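Local coordinates for protein lovastatin nonaketide synthase mokA (Monascus pilosus, PDB 6AD3) that catalyses the iterative nine-step assembly of the polyketide precursor of lovastatin (monacolin K), and is represented here by its condensation domain, at residues F330-Y335 / F348-A353; Y335-A340 / I384-H389; H323-M328 / E388-T393; P480-K485 / E501-I506; V406-L411 / P431-V436. The protein carries 1 engineered substitution. All blocks are in the same frame, centred on the assembly; numbering follows the deposited sequence.

Interaction 1 of 5, residues F330-Y335 / F348-A353; sequences FYLAAY and FSIGLA
Ile-350 points from its strand into the angle between Leu-332 and Tyr-335, two side chains one turn apart on the facing helix. Its branch methyl CG2 does most of the touching. Ile-350 CG2 lies at the edge of the Tyr-335 ring, near the ring plane, 4.0 Å from Tyr-335 CE2. On a different flank of the same methyl, Leu-332 CD1 stands 4.3 Å from Ile-350 CG2. The longer arm of the isoleucine takes another route: Ile-350 CD1 comes over the rim from well above the ring plane, 4.2 Å from Tyr-335 CD2. The two branches thus grip one side of the ring, from CD2 to CE2. With CG swung opposite the backbone N (chi1 177°), the Tyr-335 ring reaches across to the sheet although its CB does not head that way. Its hydroxyl ends in a weak hydrogen bond to Val-436 O, on the next strand. The backbone of 348-353 is paired on both sides, Ile-350 with Leu-375 and Gly-351 with Ala-435. Toward the helix the contact is made by side chains, all three of them buried, and no hydrogen bond joins the segments. Helix 327-343 belongs to the crossover between parallel strands 301-307 and 348-354 of one sheet. Its packing against the returning strand is that of a beta-alpha-beta crossover in an alpha/beta fold.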
# COMPACT_ATOMS: atom_id res chain seq x y z
N PHE A 330 3.69 -16.60 7.94
CA PHE A 330 3.63 -17.78 7.06
C PHE A 330 3.53 -17.36 5.57
O PHE A 330 4.31 -17.81 4.70
CB PHE A 330 2.41 -18.66 7.45
CG PHE A 330 2.44 -20.07 6.87
CD1 PHE A 330 2.29 -20.29 5.49
CD2 PHE A 330 2.49 -21.16 7.70
CE1 PHE A 330 2.24 -21.58 4.98
CE2 PHE A 330 2.49 -22.43 7.19
CZ PHE A 330 2.37 -22.65 5.84
N TYR A 331 2.63 -16.41 5.29
CA TYR A 331 2.47 -15.95 3.93
C TYR A 331 3.81 -15.31 3.42
O TYR A 331 4.20 -15.49 2.26
CB TYR A 331 1.29 -14.98 3.84
CG TYR A 331 -0.04 -15.62 4.03
CD1 TYR A 331 -0.54 -16.49 3.07
CD2 TYR A 331 -0.86 -15.34 5.14
CE1 TYR A 331 -1.74 -17.15 3.25
CE2 TYR A 331 -2.09 -15.97 5.31
CZ TYR A 331 -2.55 -16.83 4.31
OH TYR A 331 -3.75 -17.53 4.43
N LEU A 332 4.47 -14.56 4.30
CA LEU A 332 5.71 -13.85 3.93
C LEU A 332 6.83 -14.87 3.69
O LEU A 332 7.54 -14.81 2.70
CB LEU A 332 6.10 -12.90 5.05
CG LEU A 332 7.51 -12.29 4.88
CD1 LEU A 332 7.62 -11.47 3.61
CD2 LEU A 332 7.85 -11.45 6.08
N ALA A 333 6.93 -15.84 4.59
CA ALA A 333 7.93 -16.87 4.44
C ALA A 333 7.76 -17.66 3.16
O ALA A 333 8.73 -17.95 2.49
CB ALA A 333 7.94 -17.81 5.68
N ALA A 334 6.52 -18.01 2.82
CA ALA A 334 6.24 -18.75 1.64
C ALA A 334 6.53 -17.90 0.37
O ALA A 334 7.03 -18.40 -0.64
CB ALA A 334 4.80 -19.24 1.67
N TYR A 335 6.24 -16.61 0.44
CA TYR A 335 6.53 -15.69 -0.65
C TYR A 335 8.03 -15.62 -0.89
O TYR A 335 8.49 -15.72 -2.03
CB TYR A 335 5.97 -14.31 -0.30
CG TYR A 335 6.25 -13.21 -1.27
CD1 TYR A 335 5.78 -13.28 -2.56
CD2 TYR A 335 6.64 -11.98 -0.81
CE1 TYR A 335 5.87 -12.17 -3.40
CE2 TYR A 335 6.73 -10.87 -1.64
CZ TYR A 335 6.36 -10.99 -2.94
OH TYR A 335 6.43 -9.87 -3.77
N PHE A 348 18.40 -11.36 -1.36
CA PHE A 348 17.56 -10.31 -1.90
C PHE A 348 16.67 -9.77 -0.80
O PHE A 348 16.53 -10.39 0.26
CB PHE A 348 16.71 -10.80 -3.10
CG PHE A 348 15.80 -11.96 -2.79
CD1 PHE A 348 16.29 -13.28 -2.81
CD2 PHE A 348 14.45 -11.77 -2.40
CE1 PHE A 348 15.45 -14.36 -2.57
CE2 PHE A 348 13.63 -12.85 -2.14
CZ PHE A 348 14.14 -14.13 -2.16
N SER A 349 16.00 -8.64 -1.09
CA SER A 349 15.21 -8.00 -0.05
C SER A 349 13.75 -7.88 -0.42
O SER A 349 13.39 -7.85 -1.61
CB SER A 349 15.79 -6.61 0.27
OG SER A 349 17.09 -6.69 0.83
N ILE A 350 12.91 -7.91 0.60
CA ILE A 350 11.48 -7.74 0.42
C ILE A 350 11.02 -6.57 1.26
O ILE A 350 11.19 -6.57 2.49
CB ILE A 350 10.71 -9.00 0.85
CG1 ILE A 350 11.18 -10.25 0.02
CG2 ILE A 350 9.19 -8.75 0.69
CD1 ILE A 350 10.60 -11.58 0.50
N GLY A 351 10.37 -5.61 0.63
CA GLY A 351 9.75 -4.52 1.34
C GLY A 351 8.47 -4.97 2.00
O GLY A 351 7.51 -5.32 1.32
N LEU A 352 8.46 -4.99 3.32
CA LEU A 352 7.27 -5.35 4.07
C LEU A 352 6.45 -4.11 4.39
O LEU A 352 6.97 -3.13 4.95
CB LEU A 352 7.67 -6.09 5.36
CG LEU A 352 6.54 -6.38 6.36
CD1 LEU A 352 5.57 -7.41 5.82
CD2 LEU A 352 7.10 -6.88 7.70
N ALA A 353 5.24 -4.05 3.85
CA ALA A 353 4.39 -2.91 4.12
C ALA A 353 4.08 -2.87 5.61
O ALA A 353 3.92 -3.92 6.27
CB ALA A 353 3.07 -3.02 3.30

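Interaction 2 of 5, residues Y335-A340 / I384-H389; sequences YHVLLA and ITFGEH
Val-337 and Phe-386 mark the closest backbone approach, their CA atoms 8.8 Å apart, where the middle of helix 327-343 meets the first turn of helix 386-401. That first turn is closed by a capping box: Glu-388 N donates to Thr-385 OG1 over 3.1 Å, and Thr-385 N returns a bond to Glu-388 OE1, reached 41° out of the carboxylate plane. His-389, one turn beyond Phe-386, has CG opposite its backbone N, which carries the ring toward helix 327-343. There it meets His-336, the neighbour of Val-337, through a hydrogen bond of 2.9 Å between His-336 ND1 and His-389 NE2. The side chains cross at about a right angle and the rings meet rim to rim, their planes at 43°, with neither lying over the other. Val-337 CG2 fills in beside them, 3.5 Å from His-389 CD2, and on another flank comes 4.3 Å from the rim atom CE1 of Phe-386. Phe-377 stacks on the His-336 ring and Leu-518 touches His-389. The bond is bent (137°). One nitrogen must donate and the other accept, so the two tautomers are coupled; this need for an unprotonated nitrogen, and then the burial, probably disfavour both imidazoles being charged at once.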
# COMPACT_ATOMS: atom_id res chain seq x y z
N TYR A 335 6.24 -16.61 0.44
CA TYR A 335 6.53 -15.69 -0.65
C TYR A 335 8.03 -15.62 -0.89
O TYR A 335 8.49 -15.72 -2.03
CB TYR A 335 5.97 -14.31 -0.30
CG TYR A 335 6.25 -13.21 -1.27
CD1 TYR A 335 5.78 -13.28 -2.56
CD2 TYR A 335 6.64 -11.98 -0.81
CE1 TYR A 335 5.87 -12.17 -3.40
CE2 TYR A 335 6.73 -10.87 -1.64
CZ TYR A 335 6.36 -10.99 -2.94
OH TYR A 335 6.43 -9.87 -3.77
N HIS A 336 8.80 -15.49 0.20
CA HIS A 336 10.25 -15.49 0.09
C HIS A 336 10.75 -16.77 -0.56
O HIS A 336 11.60 -16.72 -1.46
CB HIS A 336 10.88 -15.33 1.47
CG HIS A 336 12.34 -15.63 1.48
ND1 HIS A 336 12.84 -16.85 1.90
CD2 HIS A 336 13.38 -14.96 0.94
CE1 HIS A 336 14.14 -16.90 1.66
NE2 HIS A 336 14.50 -15.76 1.07
N VAL A 337 10.24 -17.93 -0.11
CA VAL A 337 10.68 -19.21 -0.69
C VAL A 337 10.40 -19.31 -2.19
O VAL A 337 11.26 -19.69 -2.96
CB VAL A 337 10.03 -20.40 0.02
CG1 VAL A 337 10.33 -21.70 -0.71
CG2 VAL A 337 10.51 -20.45 1.47
N LEU A 338 9.24 -18.83 -2.63
CA LEU A 338 8.91 -18.89 -4.02
C LEU A 338 9.81 -17.95 -4.83
O LEU A 338 10.29 -18.30 -5.91
CB LEU A 338 7.44 -18.54 -4.22
CG LEU A 338 6.97 -18.58 -5.66
CD1 LEU A 338 7.30 -19.91 -6.32
CD2 LEU A 338 5.48 -18.30 -5.72
N LEU A 339 10.06 -16.75 -4.30
CA LEU A 339 10.93 -15.82 -4.99
C LEU A 339 12.32 -16.42 -5.14
O LEU A 339 12.96 -16.27 -6.19
CB LEU A 339 11.00 -14.50 -4.25
CG LEU A 339 9.72 -13.65 -4.32
CD1 LEU A 339 9.79 -12.52 -3.31
CD2 LEU A 339 9.52 -13.09 -5.69
N ALA A 340 12.83 -17.03 -4.07
CA ALA A 340 14.15 -17.65 -4.15
C ALA A 340 14.14 -18.77 -5.20
O ALA A 340 15.11 -18.91 -5.98
CB ALA A 340 14.56 -18.19 -2.79
N ILE A 384 16.83 -26.41 5.01
CA ILE A 384 16.05 -26.26 6.24
C ILE A 384 14.57 -26.48 5.92
O ILE A 384 14.19 -26.53 4.74
CB ILE A 384 16.25 -24.92 6.91
CG1 ILE A 384 15.63 -23.79 6.09
CG2 ILE A 384 17.72 -24.66 7.19
CD1 ILE A 384 15.62 -22.49 6.86
N THR A 385 13.79 -26.84 6.94
CA THR A 385 12.39 -27.14 6.75
C THR A 385 11.61 -25.81 6.71
O THR A 385 12.08 -24.80 7.20
CB THR A 385 11.81 -28.00 7.88
OG1 THR A 385 11.77 -27.24 9.09
CG2 THR A 385 12.65 -29.29 8.11
N PHE A 386 10.40 -25.86 6.19
CA PHE A 386 9.57 -24.67 6.16
C PHE A 386 9.28 -24.23 7.57
O PHE A 386 9.36 -23.07 7.86
CB PHE A 386 8.27 -24.88 5.39
CG PHE A 386 7.48 -23.60 5.20
CD1 PHE A 386 7.88 -22.68 4.25
CD2 PHE A 386 6.49 -23.24 6.09
CE1 PHE A 386 7.22 -21.45 4.13
CE2 PHE A 386 5.85 -21.98 5.99
CZ PHE A 386 6.24 -21.10 5.02
N GLY A 387 9.02 -25.17 8.47
CA GLY A 387 8.75 -24.83 9.86
C GLY A 387 9.87 -24.02 10.47
O GLY A 387 9.63 -23.08 11.23
N GLU A 388 11.11 -24.45 10.24
CA GLU A 388 12.29 -23.72 10.71
C GLU A 388 12.37 -22.32 10.10
O GLU A 388 12.69 -21.36 10.77
CB GLU A 388 13.56 -24.52 10.39
CG GLU A 388 13.59 -25.87 11.10
CD GLU A 388 14.75 -26.77 10.69
OE1 GLU A 388 15.20 -26.72 9.54
OE2 GLU A 388 15.10 -27.65 11.50
N HIS A 389 12.04 -22.23 8.82
CA HIS A 389 12.10 -20.96 8.10
C HIS A 389 11.01 -20.03 8.60
O HIS A 389 11.19 -18.81 8.63
CB HIS A 389 11.93 -21.22 6.64
CG HIS A 389 12.15 -20.02 5.78
ND1 HIS A 389 13.30 -19.26 5.84
CD2 HIS A 389 11.42 -19.53 4.75
CE1 HIS A 389 13.30 -18.39 4.84
NE2 HIS A 389 12.14 -18.50 4.20

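Interaction 3 of 5, residues H323-M328 / E388-T393; sequences HKATPM and EHLVAT
Leu-390 meets the connection between two helices at His-323 and Ala-325, using both of its methyls. With CG set opposite the backbone N (chi1 175°), the side chain forks between these two residues and lies at about a right angle to His-323. On one prong, Leu-390 CD2 rests 3.8 Å from His-323 CB and only slightly farther from the ring atom CG. On the other, Leu-390 CD1 comes 3.9 Å from Ala-325 CB, and the leucine also rests on Phe-330 of the following helix. Val-391 comes next and works from the flank: its CG2 is at the edge of the His-323 ring, near the ring plane, and 3.7 Å from His-323 O. That imidazole has its polar partner elsewhere, since ND1 bonds to Arg-319 O in the preceding helix. Thr-393 ends the walk by closing back on its own turn. Its OG1 donates to His-389 O over 2.7 Å, while Thr-393 N reaches the same oxygen from the opposite face of the carbonyl. The connection is compact: helix 310-322 finishes in a Schellman motif, with Lys-324 at positive phi, and Thr-326 takes the N-cap of helix 327-343. Helix 386-401 thus packs across the joint of two consecutive helices, within the helical layer that covers one face of the six-stranded sheet in this condensation domain.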
# COMPACT_ATOMS: atom_id res chain seq x y z
N HIS A 323 3.68 -23.10 15.56
CA HIS A 323 5.04 -22.57 15.54
C HIS A 323 5.24 -21.26 16.27
O HIS A 323 6.31 -20.64 16.14
CB HIS A 323 5.53 -22.42 14.09
CG HIS A 323 5.70 -23.72 13.37
ND1 HIS A 323 4.64 -24.44 12.87
CD2 HIS A 323 6.81 -24.42 13.05
CE1 HIS A 323 5.08 -25.54 12.30
NE2 HIS A 323 6.39 -25.57 12.42
N LYS A 324 4.19 -20.78 16.94
CA LYS A 324 4.21 -19.51 17.67
C LYS A 324 4.44 -18.34 16.73
O LYS A 324 5.13 -17.38 17.07
CB LYS A 324 5.31 -19.53 18.76
CG LYS A 324 5.05 -20.56 19.86
CD LYS A 324 5.87 -20.25 21.10
CE LYS A 324 6.06 -21.47 21.98
NZ LYS A 324 4.80 -21.84 22.67
N ALA A 325 3.93 -18.48 15.51
CA ALA A 325 4.03 -17.45 14.48
C ALA A 325 2.63 -16.97 14.08
O ALA A 325 1.60 -17.47 14.56
CB ALA A 325 4.76 -18.01 13.28
N THR A 326 2.58 -15.93 13.27
CA THR A 326 1.30 -15.44 12.78
C THR A 326 1.09 -15.90 11.33
O THR A 326 2.03 -16.13 10.61
CB THR A 326 1.26 -13.90 12.78
OG1 THR A 326 2.21 -13.41 11.85
CG2 THR A 326 1.59 -13.34 14.17
N PRO A 327 -0.17 -15.92 10.87
CA PRO A 327 -0.42 -16.23 9.47
C PRO A 327 0.35 -15.28 8.54
O PRO A 327 0.90 -15.71 7.54
CB PRO A 327 -1.93 -16.02 9.33
CG PRO A 327 -2.45 -16.47 10.69
CD PRO A 327 -1.42 -15.94 11.67
N MET A 328 0.41 -14.00 8.87
CA MET A 328 1.20 -13.07 8.05
C MET A 328 2.61 -13.56 7.82
O MET A 328 3.10 -13.57 6.68
CB MET A 328 1.27 -11.68 8.67
CG MET A 328 1.97 -10.67 7.75
SD MET A 328 3.78 -10.62 7.92
CE MET A 328 3.96 -9.34 9.15
N GLU A 388 11.11 -24.45 10.24
CA GLU A 388 12.29 -23.72 10.71
C GLU A 388 12.37 -22.32 10.10
O GLU A 388 12.69 -21.36 10.77
CB GLU A 388 13.56 -24.52 10.39
CG GLU A 388 13.59 -25.87 11.10
CD GLU A 388 14.75 -26.77 10.69
OE1 GLU A 388 15.20 -26.72 9.54
OE2 GLU A 388 15.10 -27.65 11.50
N HIS A 389 12.04 -22.23 8.82
CA HIS A 389 12.10 -20.96 8.10
C HIS A 389 11.01 -20.03 8.60
O HIS A 389 11.19 -18.81 8.63
CB HIS A 389 11.93 -21.22 6.64
CG HIS A 389 12.15 -20.02 5.78
ND1 HIS A 389 13.30 -19.26 5.84
CD2 HIS A 389 11.42 -19.53 4.75
CE1 HIS A 389 13.30 -18.39 4.84
NE2 HIS A 389 12.14 -18.50 4.20
N LEU A 390 9.87 -20.60 8.95
CA LEU A 390 8.76 -19.83 9.51
C LEU A 390 9.17 -19.19 10.82
O LEU A 390 8.93 -17.99 11.07
CB LEU A 390 7.55 -20.74 9.71
CG LEU A 390 6.34 -20.13 10.39
CD1 LEU A 390 5.82 -18.91 9.64
CD2 LEU A 390 5.23 -21.16 10.52
N VAL A 391 9.80 -19.97 11.68
CA VAL A 391 10.20 -19.43 12.96
C VAL A 391 11.25 -18.36 12.75
O VAL A 391 11.22 -17.30 13.39
CB VAL A 391 10.70 -20.56 13.88
CG1 VAL A 391 11.47 -20.00 15.08
CG2 VAL A 391 9.51 -21.39 14.36
N ALA A 392 12.19 -18.61 11.85
CA ALA A 392 13.26 -17.61 11.61
C ALA A 392 12.68 -16.34 11.00
O ALA A 392 13.10 -15.23 11.32
CB ALA A 392 14.34 -18.18 10.72
N THR A 393 11.67 -16.51 10.17
CA THR A 393 11.02 -15.36 9.54
C THR A 393 10.21 -14.58 10.57
O THR A 393 10.27 -13.34 10.61
CB THR A 393 10.14 -15.81 8.36
OG1 THR A 393 10.98 -16.39 7.35
CG2 THR A 393 9.38 -14.60 7.74

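Interaction 4 of 5, residues P480-K485 / E501-I506; sequences PLLTVK and ESYISI
Leu-482 makes the apolar contact with a single methyl, CD2, pushed into the corner between Tyr-503 and Ile-504. This methyl, Leu-482 CD2, sits at the edge of the tyrosine ring, near its plane, 4.0 Å from Tyr-503 CD2 and equally far from CE2, so it straddles the bond between them. The leucine and tyrosine side chains cross at about a right angle. On the neighbouring flank Leu-482 CD2 is 4.0 Å from Ile-504 CG1, which faces the strand because it lies opposite the carbonyl carbon (chi1 -71°). Strand 481-487 runs between 301-307 and 468-473 in a mixed sheet, and helix 495-512 belongs to the layer packed on one face of it, in the C-terminal, chloramphenicol acetyltransferase-like alpha/beta subdomain of the condensation domain. Alternation along the strand sends Leu-482 and Val-484 to the helix side. Polar contacts come from elsewhere. The backbone of Leu-482 pairs with Ala-306 and that of Thr-483 with Glu-471, whose side chain forms a salt bridge with Lys-485 on the other face of the sheet. The buried hydroxyl of Tyr-503 reaches past the leucine to a carbonyl of helix 327-343, Tyr-331 O, which already accepts from Tyr-335 N.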
# COMPACT_ATOMS: atom_id res chain seq x y z
N PRO A 480 -8.86 -15.40 2.44
CA PRO A 480 -7.84 -14.46 2.06
C PRO A 480 -7.90 -14.11 0.55
O PRO A 480 -8.14 -14.99 -0.28
CB PRO A 480 -6.54 -15.19 2.41
CG PRO A 480 -6.95 -16.19 3.46
CD PRO A 480 -8.30 -16.63 3.03
N LEU A 481 -7.68 -12.85 0.22
CA LEU A 481 -7.68 -12.39 -1.14
C LEU A 481 -6.26 -11.98 -1.55
O LEU A 481 -5.67 -11.13 -0.91
CB LEU A 481 -8.63 -11.19 -1.31
CG LEU A 481 -8.87 -10.73 -2.76
CD1 LEU A 481 -9.59 -11.82 -3.54
CD2 LEU A 481 -9.62 -9.39 -2.81
N LEU A 482 -5.75 -12.60 -2.61
CA LEU A 482 -4.37 -12.41 -3.01
C LEU A 482 -4.34 -11.66 -4.33
O LEU A 482 -4.94 -12.11 -5.32
CB LEU A 482 -3.68 -13.77 -3.19
CG LEU A 482 -3.41 -14.68 -1.97
CD1 LEU A 482 -4.55 -14.80 -1.03
CD2 LEU A 482 -2.95 -16.03 -2.45
N THR A 483 -3.50 -10.61 -4.41
CA THR A 483 -3.28 -9.86 -5.62
C THR A 483 -1.78 -9.87 -5.90
O THR A 483 -0.98 -9.47 -5.03
CB THR A 483 -3.73 -8.39 -5.49
OG1 THR A 483 -5.10 -8.35 -5.12
CG2 THR A 483 -3.54 -7.62 -6.78
N VAL A 484 -1.40 -10.33 -7.10
CA VAL A 484 -0.01 -10.27 -7.56
C VAL A 484 0.11 -9.29 -8.75
O VAL A 484 -0.69 -9.35 -9.74
CB VAL A 484 0.48 -11.67 -8.02
CG1 VAL A 484 1.83 -11.56 -8.69
CG2 VAL A 484 0.55 -12.59 -6.82
N LYS A 485 1.07 -8.38 -8.62
CA LYS A 485 1.37 -7.38 -9.64
C LYS A 485 2.80 -7.57 -10.09
O LYS A 485 3.70 -7.65 -9.26
CB LYS A 485 1.21 -5.96 -9.08
CG LYS A 485 -0.20 -5.66 -8.51
CD LYS A 485 -0.26 -4.25 -7.89
CE LYS A 485 -1.68 -3.86 -7.47
NZ LYS A 485 -1.68 -2.59 -6.68
N GLU A 501 -0.54 -18.82 -9.09
CA GLU A 501 -0.84 -20.25 -9.04
C GLU A 501 0.27 -20.98 -8.30
O GLU A 501 -0.01 -21.90 -7.54
CB GLU A 501 -1.01 -20.82 -10.45
CG GLU A 501 -2.35 -20.42 -11.08
CD GLU A 501 -2.50 -20.87 -12.53
OE1 GLU A 501 -3.64 -20.74 -13.04
OE2 GLU A 501 -1.47 -21.16 -13.22
N SER A 502 1.52 -20.67 -8.63
CA SER A 502 2.67 -21.28 -7.94
C SER A 502 2.71 -20.97 -6.45
O SER A 502 3.06 -21.82 -5.62
CB SER A 502 3.99 -20.88 -8.60
OG SER A 502 4.08 -21.48 -9.87
N TYR A 503 2.29 -19.76 -6.10
CA TYR A 503 2.26 -19.34 -4.71
C TYR A 503 1.17 -20.08 -3.95
O TYR A 503 1.42 -20.60 -2.85
CB TYR A 503 2.04 -17.82 -4.66
CG TYR A 503 2.04 -17.26 -3.25
CD1 TYR A 503 3.16 -17.39 -2.42
CD2 TYR A 503 0.95 -16.58 -2.77
CE1 TYR A 503 3.16 -16.89 -1.13
CE2 TYR A 503 0.92 -16.11 -1.46
CZ TYR A 503 2.05 -16.24 -0.66
OH TYR A 503 2.02 -15.78 0.64
N ILE A 504 -0.00 -20.21 -4.54
CA ILE A 504 -1.08 -20.95 -3.90
C ILE A 504 -0.68 -22.42 -3.71
O ILE A 504 -0.88 -23.02 -2.62
CB ILE A 504 -2.39 -20.83 -4.70
CG1 ILE A 504 -2.93 -19.40 -4.55
CG2 ILE A 504 -3.43 -21.85 -4.23
CD1 ILE A 504 -4.04 -19.06 -5.51
N SER A 505 -0.05 -22.98 -4.74
CA SER A 505 0.49 -24.34 -4.61
C SER A 505 1.48 -24.50 -3.46
O SER A 505 1.42 -25.48 -2.68
CB SER A 505 1.11 -24.81 -5.96
OG SER A 505 0.08 -24.96 -6.95
N ILE A 506 2.37 -23.55 -3.32
CA ILE A 506 3.40 -23.63 -2.30
C ILE A 506 2.81 -23.44 -0.90
O ILE A 506 3.22 -24.11 0.04
CB ILE A 506 4.61 -22.66 -2.60
CG1 ILE A 506 5.93 -23.40 -2.41
CG2 ILE A 506 4.56 -21.41 -1.78
CD1 ILE A 506 7.18 -22.53 -2.57

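Interaction 5 of 5, residues V406-L411 / P431-V436; sequences VPYGVL and PLFQAV
Phe-433 reaches from the approach to strand 435-440 toward Tyr-408 in the first turn of helix 408-414. At the near end, Phe-433 CB lies beside Ser-349 on the adjoining strand. From there chi1 of 51° places CG on the side of both backbone neighbours, N and C, and sends the ring toward the helix. On one rim, Phe-433 CD1 passes 4.1 Å from Leu-432 CD2, the preceding side chain. On the other, CD2 packs against the backbone of Gly-351. Farther out, Phe-433 CE2 has Val-436 CG2 at 4.0 Å, in the ring plane. The tip closes the contact: Phe-433 CZ is 4.2 Å from Tyr-408 CD2, meeting the tyrosine ring obliquely. The segment 431-436 opens with a classic gamma turn. Phe-433 N bonds to Pro-431 O over 2.8 Å, with Leu-432 at the corner in the positive-phi region (77°). That turn delivers the chain to strand 435-440, in the middle of the six-stranded sheet, and also brings Leu-432 toward the helix. There Leu-432 CD2 meets Leu-411 CD2 at 4.2 Å, the two side chains at about a right angle, with Pro-374 beside both. Tyr-408 is held from two more directions, its N bonding to Asn-371 OD1 at the sheet edge and its ring meeting that of Tyr-84 from the N-terminal part of the domain.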
# COMPACT_ATOMS: atom_id res chain seq x y z
N VAL A 406 11.29 4.32 10.87
CA VAL A 406 12.01 5.03 9.86
C VAL A 406 11.29 5.02 8.50
O VAL A 406 11.14 3.96 7.90
CB VAL A 406 13.41 4.44 9.67
CG1 VAL A 406 14.17 5.25 8.65
CG2 VAL A 406 14.14 4.45 10.99
N PRO A 407 10.88 6.21 8.01
CA PRO A 407 10.28 6.24 6.66
C PRO A 407 11.31 5.80 5.59
O PRO A 407 12.48 6.19 5.67
CB PRO A 407 9.93 7.71 6.48
CG PRO A 407 9.73 8.24 7.88
CD PRO A 407 10.75 7.50 8.69
N TYR A 408 10.95 4.86 4.73
CA TYR A 408 11.97 4.18 3.90
C TYR A 408 12.71 5.19 2.99
O TYR A 408 13.89 5.01 2.70
CB TYR A 408 11.39 3.03 3.08
CG TYR A 408 10.58 3.46 1.91
CD1 TYR A 408 9.25 3.87 2.06
CD2 TYR A 408 11.08 3.38 0.65
CE1 TYR A 408 8.47 4.25 0.97
CE2 TYR A 408 10.32 3.79 -0.47
CZ TYR A 408 8.98 4.14 -0.28
OH TYR A 408 8.28 4.58 -1.38
N GLY A 409 12.04 6.26 2.58
CA GLY A 409 12.68 7.28 1.74
C GLY A 409 13.87 7.94 2.43
O GLY A 409 14.87 8.29 1.79
N VAL A 410 13.79 8.10 3.75
CA VAL A 410 14.98 8.64 4.43
C VAL A 410 16.13 7.66 4.50
O VAL A 410 17.28 8.05 4.24
CB VAL A 410 14.76 9.45 5.74
CG1 VAL A 410 13.35 9.60 6.17
CG2 VAL A 410 15.75 9.10 6.85
N LEU A 411 15.82 6.37 4.59
CA LEU A 411 16.88 5.33 4.45
C LEU A 411 17.49 5.35 3.07
O LEU A 411 18.72 5.31 2.90
CB LEU A 411 16.31 3.95 4.73
CG LEU A 411 17.33 2.83 4.69
CD1 LEU A 411 18.39 3.02 5.77
CD2 LEU A 411 16.67 1.48 4.83
N PRO A 431 15.12 1.09 -6.17
CA PRO A 431 16.27 1.05 -5.24
C PRO A 431 16.09 0.10 -4.09
O PRO A 431 15.00 0.03 -3.51
CB PRO A 431 16.35 2.46 -4.69
CG PRO A 431 15.10 3.16 -5.09
CD PRO A 431 14.39 2.35 -6.14
N LEU A 432 17.16 -0.64 -3.80
CA LEU A 432 17.31 -1.44 -2.54
C LEU A 432 16.53 -2.74 -2.50
O LEU A 432 17.06 -3.78 -2.14
CB LEU A 432 17.00 -0.62 -1.29
CG LEU A 432 17.49 -1.22 0.01
CD1 LEU A 432 19.02 -1.28 0.04
CD2 LEU A 432 16.94 -0.48 1.18
N PHE A 433 15.25 -2.68 -2.82
CA PHE A 433 14.46 -3.90 -2.90
C PHE A 433 13.53 -3.83 -4.09
O PHE A 433 13.06 -2.74 -4.44
CB PHE A 433 13.65 -4.15 -1.61
CG PHE A 433 12.83 -2.97 -1.14
CD1 PHE A 433 13.43 -1.92 -0.44
CD2 PHE A 433 11.46 -2.88 -1.41
CE1 PHE A 433 12.69 -0.83 -0.01
CE2 PHE A 433 10.74 -1.78 -1.00
CZ PHE A 433 11.35 -0.75 -0.30
N GLN A 434 13.24 -5.00 -4.69
CA GLN A 434 12.46 -5.05 -5.93
C GLN A 434 11.20 -5.90 -5.77
O GLN A 434 10.41 -6.02 -6.70
CB GLN A 434 13.30 -5.60 -7.09
CG GLN A 434 14.49 -4.71 -7.42
CD GLN A 434 15.67 -4.85 -6.47
OE1 GLN A 434 16.11 -5.96 -6.12
NE2 GLN A 434 16.20 -3.71 -6.05
N ALA A 435 11.00 -6.42 -4.58
CA ALA A 435 9.80 -7.16 -4.22
C ALA A 435 9.16 -6.51 -2.99
O ALA A 435 9.85 -6.13 -2.03
CB ALA A 435 10.17 -8.59 -3.87
N VAL A 436 7.83 -6.51 -2.96
CA VAL A 436 7.07 -6.01 -1.81
C VAL A 436 6.02 -7.04 -1.41
O VAL A 436 5.42 -7.69 -2.26
CB VAL A 436 6.39 -4.66 -2.15
CG1 VAL A 436 5.31 -4.27 -1.12
CG2 VAL A 436 7.43 -3.55 -2.26

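In the fold
From the N terminus, interaction 3 opens first, at the joint between helices 310-322 and 327-343. Interactions 1 and 2 open next, on helix 327-343, and share Tyr-335. Interaction 1 closes soonest, at strand 348-354. Interaction 2 closes at the start of helix 386-401, so its loop crosses that of interaction 1, and interaction 3 closes on the same helix start, enclosing interaction 1. Then come two local loops in series: interaction 5, from helix 408-414 to strand 435-440, and interaction 4, from strand 481-487 to helix 495-512. Interactions 1, 4 and 5 all reach the six-stranded sheet, while 2 and 3 tie its covering helices together.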